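Local structure of replication protein B (Plasmid RSF1010, 3H20) at residues A220-M228 and E259-P269; A107-A115 and G173-V183. The protein acts as the primase of a broad-host-range plasmid, laying down primers on single-stranded DNA for a replication that proceeds exclusively in leading-strand mode. One frame throughout, in Å; residues are numbered along the deposited sequence.

Contact 1 of 2, residues A220-M228 and E259-P269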
# COMPACT_ATOMS: atom_id res chain seq x y z
N ALA A 220 28.21 13.82 -6.38
CA ALA A 220 29.38 14.00 -5.50
C ALA A 220 29.54 15.45 -5.04
O ALA A 220 29.84 15.70 -3.88
CB ALA A 220 30.65 13.52 -6.20
N LEU A 221 29.32 16.38 -5.97
CA LEU A 221 29.37 17.82 -5.69
C LEU A 221 28.34 18.23 -4.63
O LEU A 221 28.69 18.88 -3.64
CB LEU A 221 29.18 18.61 -6.99
CG LEU A 221 29.30 20.14 -6.98
CD1 LEU A 221 30.72 20.58 -6.63
CD2 LEU A 221 28.87 20.71 -8.32
N ASP A 222 27.09 17.83 -4.85
CA ASP A 222 26.00 18.11 -3.90
C ASP A 222 26.29 17.50 -2.54
O ASP A 222 26.01 18.11 -1.50
CB ASP A 222 24.66 17.56 -4.43
CG ASP A 222 24.32 18.05 -5.83
OD1 ASP A 222 24.63 19.22 -6.17
OD2 ASP A 222 23.73 17.26 -6.59
N GLU A 223 26.87 16.31 -2.57
CA GLU A 223 27.27 15.55 -1.38
C GLU A 223 28.36 16.29 -0.60
O GLU A 223 28.29 16.41 0.63
CB GLU A 223 27.78 14.18 -1.83
CG GLU A 223 27.67 13.07 -0.80
CD GLU A 223 28.01 11.71 -1.39
OE1 GLU A 223 27.58 11.44 -2.54
OE2 GLU A 223 28.68 10.91 -0.70
N TYR A 224 29.36 16.78 -1.33
CA TYR A 224 30.45 17.56 -0.75
C TYR A 224 29.94 18.85 -0.10
O TYR A 224 30.27 19.14 1.06
CB TYR A 224 31.52 17.85 -1.81
CG TYR A 224 32.56 18.86 -1.39
CD1 TYR A 224 33.66 18.49 -0.61
CD2 TYR A 224 32.46 20.19 -1.80
CE1 TYR A 224 34.62 19.42 -0.23
CE2 TYR A 224 33.41 21.13 -1.42
CZ TYR A 224 34.48 20.74 -0.64
OH TYR A 224 35.40 21.68 -0.28
N ARG A 225 29.13 19.61 -0.84
CA ARG A 225 28.58 20.88 -0.35
C ARG A 225 27.71 20.69 0.90
O ARG A 225 27.75 21.52 1.81
CB ARG A 225 27.79 21.57 -1.46
CG ARG A 225 28.64 22.00 -2.65
CD ARG A 225 27.81 22.18 -3.91
NE ARG A 225 27.09 23.46 -3.92
CZ ARG A 225 27.56 24.59 -4.43
NH1 ARG A 225 28.77 24.63 -5.00
NH2 ARG A 225 26.83 25.69 -4.38
N SER A 226 26.95 19.60 0.93
CA SER A 226 26.11 19.26 2.08
C SER A 226 26.93 19.07 3.35
O SER A 226 26.61 19.66 4.39
CB SER A 226 25.29 18.00 1.78
OG SER A 226 24.18 17.90 2.65
N GLU A 227 27.99 18.27 3.27
CA GLU A 227 28.90 18.05 4.40
C GLU A 227 29.58 19.35 4.84
O GLU A 227 29.64 19.64 6.04
CB GLU A 227 29.95 16.98 4.07
CG GLU A 227 29.41 15.58 3.76
CD GLU A 227 28.61 14.96 4.90
OE1 GLU A 227 28.98 15.14 6.08
OE2 GLU A 227 27.59 14.28 4.62
N MET A 228 30.07 20.12 3.87
CA MET A 228 30.78 21.37 4.16
C MET A 228 29.93 22.39 4.92
O MET A 228 30.42 23.04 5.85
CB MET A 228 31.34 21.99 2.87
CG MET A 228 32.49 21.22 2.23
SD MET A 228 33.99 21.18 3.23
CE MET A 228 34.59 22.86 2.94
N GLU A 259 36.10 11.81 -8.46
CA GLU A 259 34.84 12.45 -8.05
C GLU A 259 35.08 13.50 -6.95
O GLU A 259 34.56 14.62 -7.04
CB GLU A 259 33.84 11.40 -7.55
CG GLU A 259 33.03 10.71 -8.65
CD GLU A 259 32.05 9.68 -8.11
OE1 GLU A 259 32.47 8.75 -7.39
OE2 GLU A 259 30.84 9.79 -8.42
N ILE A 260 35.86 13.14 -5.94
CA ILE A 260 36.16 14.03 -4.82
C ILE A 260 37.05 15.20 -5.24
O ILE A 260 36.80 16.35 -4.86
CB ILE A 260 36.81 13.25 -3.64
CG1 ILE A 260 35.81 12.24 -3.07
CG2 ILE A 260 37.31 14.20 -2.55
CD1 ILE A 260 36.44 11.14 -2.21
N GLY A 261 38.08 14.91 -6.03
CA GLY A 261 38.97 15.93 -6.57
C GLY A 261 38.23 16.98 -7.36
O GLY A 261 38.42 18.18 -7.14
N LYS A 262 37.38 16.53 -8.28
CA LYS A 262 36.58 17.41 -9.13
C LYS A 262 35.60 18.27 -8.32
O LYS A 262 35.34 19.43 -8.67
CB LYS A 262 35.83 16.58 -10.20
CG LYS A 262 34.72 17.32 -10.93
CD LYS A 262 34.48 16.73 -12.31
CE LYS A 262 33.48 17.58 -13.07
NZ LYS A 262 33.53 17.32 -14.54
N ALA A 263 35.06 17.69 -7.25
CA ALA A 263 34.16 18.41 -6.34
C ALA A 263 34.90 19.51 -5.57
O ALA A 263 34.38 20.62 -5.42
CB ALA A 263 33.50 17.43 -5.37
N MET A 264 36.10 19.19 -5.09
CA MET A 264 36.95 20.15 -4.40
C MET A 264 37.36 21.28 -5.34
O MET A 264 37.31 22.45 -4.97
CB MET A 264 38.20 19.47 -3.82
CG MET A 264 37.94 18.63 -2.57
SD MET A 264 39.40 17.77 -1.93
CE MET A 264 40.44 19.13 -1.43
N ALA A 265 37.75 20.91 -6.56
CA ALA A 265 38.17 21.87 -7.58
C ALA A 265 37.09 22.93 -7.85
O ALA A 265 37.41 24.09 -8.12
CB ALA A 265 38.55 21.16 -8.87
N GLU A 266 35.83 22.52 -7.76
CA GLU A 266 34.69 23.40 -8.07
C GLU A 266 34.23 24.24 -6.88
O GLU A 266 33.88 25.40 -7.06
CB GLU A 266 33.52 22.56 -8.60
CG GLU A 266 32.38 23.38 -9.21
CD GLU A 266 32.74 24.00 -10.55
OE1 GLU A 266 33.53 23.38 -11.30
OE2 GLU A 266 32.24 25.10 -10.87
N ALA A 267 34.24 23.65 -5.68
CA ALA A 267 33.52 24.23 -4.54
C ALA A 267 34.33 24.51 -3.26
O ALA A 267 33.81 25.15 -2.34
CB ALA A 267 32.29 23.37 -4.21
N SER A 268 35.58 24.05 -3.19
CA SER A 268 36.39 24.22 -1.97
C SER A 268 36.89 25.65 -1.76
O SER A 268 37.63 26.17 -2.59
CB SER A 268 37.59 23.26 -1.95
OG SER A 268 38.47 23.58 -0.88
N PRO A 269 36.49 26.28 -0.64
CA PRO A 269 37.06 27.59 -0.30
C PRO A 269 38.56 27.50 -0.01
O PRO A 269 39.30 28.40 -0.40
CB PRO A 269 36.28 28.01 0.95
CG PRO A 269 35.73 26.75 1.52
CD PRO A 269 35.48 25.84 0.35

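Contact 2 of 2, residues A107-A115 and G173-V183. With SO4 (sulfate ion), chain B.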
# COMPACT_ATOMS: atom_id res chain seq x y z
N ALA A 107 -19.31 -8.67 5.22
CA ALA A 107 -20.35 -7.68 4.91
C ALA A 107 -19.87 -6.72 3.82
O ALA A 107 -18.69 -6.34 3.81
CB ALA A 107 -20.75 -6.91 6.18
N TRP A 108 -20.76 -6.33 2.92
CA TRP A 108 -20.51 -5.22 2.01
C TRP A 108 -21.34 -4.05 2.53
O TRP A 108 -22.55 -4.18 2.70
CB TRP A 108 -20.93 -5.55 0.57
CG TRP A 108 -20.10 -6.65 -0.11
CD1 TRP A 108 -20.34 -7.99 -0.09
CD2 TRP A 108 -18.95 -6.47 -0.95
NE1 TRP A 108 -19.40 -8.66 -0.83
CE2 TRP A 108 -18.54 -7.75 -1.39
CE3 TRP A 108 -18.22 -5.35 -1.37
CZ2 TRP A 108 -17.44 -7.95 -2.22
CZ3 TRP A 108 -17.12 -5.55 -2.20
CH2 TRP A 108 -16.74 -6.84 -2.61
N VAL A 109 -20.69 -2.93 2.80
CA VAL A 109 -21.38 -1.72 3.27
C VAL A 109 -21.41 -0.70 2.12
O VAL A 109 -20.35 -0.37 1.56
CB VAL A 109 -20.65 -1.10 4.50
CG1 VAL A 109 -21.34 0.19 4.99
CG2 VAL A 109 -20.53 -2.12 5.65
N LYS A 110 -22.61 -0.22 1.78
CA LYS A 110 -22.80 0.80 0.76
C LYS A 110 -22.76 2.17 1.44
O LYS A 110 -23.64 2.50 2.25
CB LYS A 110 -24.13 0.62 0.02
CG LYS A 110 -24.36 1.67 -1.11
CD LYS A 110 -25.64 1.44 -1.91
CE LYS A 110 -25.81 2.56 -2.95
NZ LYS A 110 -26.95 2.35 -3.88
N VAL A 111 -21.74 2.97 1.11
CA VAL A 111 -21.60 4.30 1.72
C VAL A 111 -22.15 5.45 0.86
O VAL A 111 -22.39 6.54 1.38
CB VAL A 111 -20.13 4.59 2.12
CG1 VAL A 111 -19.67 3.60 3.19
CG2 VAL A 111 -19.20 4.55 0.89
N ALA A 112 -22.32 5.20 -0.44
CA ALA A 112 -22.72 6.22 -1.41
C ALA A 112 -23.13 5.54 -2.71
O ALA A 112 -22.84 4.36 -2.89
CB ALA A 112 -21.57 7.20 -1.68
N ASP A 113 -23.79 6.27 -3.61
CA ASP A 113 -24.08 5.71 -4.94
C ASP A 113 -22.80 5.57 -5.76
O ASP A 113 -22.66 4.64 -6.56
CB ASP A 113 -25.10 6.58 -5.68
CG ASP A 113 -26.48 6.57 -5.03
OD1 ASP A 113 -26.81 5.61 -4.29
OD2 ASP A 113 -27.23 7.53 -5.26
N ALA A 114 -21.86 6.49 -5.54
CA ALA A 114 -20.53 6.42 -6.15
C ALA A 114 -19.48 7.10 -5.26
O ALA A 114 -19.70 8.21 -4.75
CB ALA A 114 -20.54 7.05 -7.53
N ALA A 115 -18.36 6.40 -5.05
CA ALA A 115 -17.20 6.94 -4.35
C ALA A 115 -15.91 6.40 -4.97
O ALA A 115 -15.82 5.21 -5.26
CB ALA A 115 -17.25 6.61 -2.86
N GLY A 173 -29.58 -4.16 0.50
CA GLY A 173 -29.08 -3.33 -0.62
C GLY A 173 -29.11 -1.82 -0.39
O GLY A 173 -28.80 -1.04 -1.30
N LYS A 174 -29.46 -1.40 0.82
CA LYS A 174 -29.64 0.02 1.12
C LYS A 174 -28.36 0.67 1.61
O LYS A 174 -27.54 0.03 2.29
CB LYS A 174 -30.70 0.21 2.19
CG LYS A 174 -32.13 -0.03 1.73
CD LYS A 174 -33.11 0.52 2.77
CE LYS A 174 -33.17 2.05 2.75
NZ LYS A 174 -33.34 2.66 4.11
N THR A 175 -28.21 1.96 1.33
CA THR A 175 -27.07 2.74 1.85
C THR A 175 -27.08 2.75 3.38
O THR A 175 -28.14 2.90 3.98
CB THR A 175 -27.11 4.18 1.29
OG1 THR A 175 -27.09 4.13 -0.14
CG2 THR A 175 -25.94 5.00 1.79
N ALA A 176 -25.91 2.59 4.00
CA ALA A 176 -25.80 2.66 5.47
C ALA A 176 -26.21 4.05 5.97
O ALA A 176 -25.98 5.04 5.28
CB ALA A 176 -24.38 2.33 5.91
N THR A 177 -26.85 4.12 7.14
CA THR A 177 -27.19 5.42 7.76
C THR A 177 -25.97 6.36 7.86
O THR A 177 -26.07 7.56 7.58
CB THR A 177 -27.82 5.23 9.17
OG1 THR A 177 -29.00 4.42 9.06
CG2 THR A 177 -28.19 6.58 9.80
N ALA A 178 -24.82 5.79 8.24
CA ALA A 178 -23.57 6.53 8.41
C ALA A 178 -22.77 6.70 7.12
O ALA A 178 -21.65 7.21 7.16
CB ALA A 178 -22.69 5.86 9.47
N GLY A 179 -23.33 6.28 5.99
CA GLY A 179 -22.64 6.39 4.69
C GLY A 179 -22.11 7.79 4.38
O GLY A 179 -20.90 7.98 4.21
N PRO A 180 -23.02 8.79 4.25
CA PRO A 180 -22.55 10.16 4.02
C PRO A 180 -21.50 10.62 5.05
O PRO A 180 -20.52 11.27 4.67
CB PRO A 180 -23.84 10.99 4.14
CG PRO A 180 -24.90 10.04 3.72
CD PRO A 180 -24.49 8.72 4.27
N ALA A 181 -21.70 10.27 6.32
CA ALA A 181 -20.75 10.61 7.41
C ALA A 181 -19.37 9.95 7.27
O ALA A 181 -18.34 10.56 7.57
CB ALA A 181 -21.37 10.30 8.78
N LEU A 182 -19.34 8.69 6.82
CA LEU A 182 -18.08 8.00 6.58
C LEU A 182 -17.30 8.59 5.39
O LEU A 182 -16.06 8.65 5.42
CB LEU A 182 -18.33 6.51 6.35
CG LEU A 182 -18.74 5.68 7.58
CD1 LEU A 182 -19.45 4.42 7.10
CD2 LEU A 182 -17.55 5.36 8.47
N VAL A 183 -18.02 9.02 4.35
CA VAL A 183 -17.43 9.73 3.21
C VAL A 183 -16.84 11.08 3.67
O VAL A 183 -15.72 11.45 3.27
CB VAL A 183 -18.47 9.95 2.07
CG1 VAL A 183 -17.90 10.85 0.95
CG2 VAL A 183 -18.91 8.60 1.46
S SO4 B . -30.51 3.65 -0.69
O1 SO4 B . -30.54 3.38 0.75
O2 SO4 B . -30.34 5.08 -0.91
O3 SO4 B . -29.41 2.91 -1.32
O4 SO4 B . -31.77 3.20 -1.28
O HOH W 1 -24.99 -0.51 3.33
O HOH W 2 -26.29 6.30 -1.49

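Contact 1 of 2, residues A220-M228 and E259-P269
The ring of Tyr-224 lies between the two helices, with the methyl of Ala-267 at its edge, 3.7 Å from CE2 to CB. Over one face sits CG of Met-228, from the next turn of the same helix, 3.5 Å above the ring plane and offset toward the rim. CE1 meets CG of Met-264, the two side chains crossing at about a right angle. CG of Tyr-224 stands opposite the backbone N (chi1 169°), a torsion that sends the ring across to the end of helix 257-267. There the hydroxyl comes against Ser-268 and hydrogen-bonds to Asp-243, whose other carboxylate oxygen binds Ser-268 OG; the same serine caps the following helix at Leu-271 N. Tyrosine suits this place because its ring carbons pack on Ala-267 and Met-264 while its hydroxyl reaches Asp-243.

Alanines let the backbones come close: CB of Ala-263 touches CB of Tyr-224 at 4.1 Å, and Ala-220 CB meets Glu-259 through its CB. Leu-221 uses one branch, its CD1 lying 4.0 Å from CB of Ala-267 and as near to CB of Glu-266. Met-228 CE and Pro-269 CD close the other end, tip to tip. The axes of the two short helical segments approach to 9.0 Å and cross at -62°, an oblique helix-helix packing with alanines at the interface, in the C-terminal helix-bundle domain.

Contact 2 of 2, residues A107-A115 and G173-V183
Lys-110 and Ala-176 join the end of a strand to an extended loop through one backbone bond, Ala-176 N to Lys-110 O at 2.9 Å and nearly straight (166°), while water 1 links Lys-110 N to Lys-174 O. The fully extended Lys-110 chain crosses Thr-175, its CE 3.5 Å from OG1, and ends in a salt bridge to Asp-113 OD1, whose hydrogen bond from NZ is long and weak (3.3 Å). Thr-175 grips a sulfate, probably from the crystallisation liquor, through its N (2.8 Å to O1) and its hydroxyl (2.9 Å to O3). Water 2 donates to both that hydroxyl and Asp-113 OD1, so a short hydroxyl side chain suits a place with both partners.

Where the helix starts, Gly-179 has no side chain; a CB there would clash with Val-111 O, which lies 3.3 Å from Gly-179 C. The branches of Val-111 divide their work: CG1 meets Leu-182 CD1 at 4.0 Å, and CG2 meets Val-183 CG2 at 4.1 Å.

Val-109 packs its CG1 on the methyl of Ala-176 and also touches Met-87 of helix 81-89. Strand 104-110, an inner strand of the antiparallel sheet, pairs with strand 73-79 through Val-109 and Val-74; loop 173-178 meets its end, and the first turn of helix 179-206 packs on Val-111 and Ala-112 just beyond.

Contact 2 closes before contact 1 opens along the chain, and the two share no strand or helix. Their centres are 58 Å apart, with about 40 Å between nearest atoms, on opposite sides of the chain's centre. Contact 2 belongs to the N-terminal primase domain, which also holds the diphosphate pocket of Tyr-62, Arg-145, Asn-151 and Lys-153; contact 1 belongs to the C-terminal helical part. Helix 179-206, whose first turn takes part in contact 2, runs away from the sheet domain, and helix 220-234 of contact 1 follows it after a partly unmodelled linker. This is consistent with a sheet-containing primase domain and a helical domain set well apart, joined by that long helix and linker.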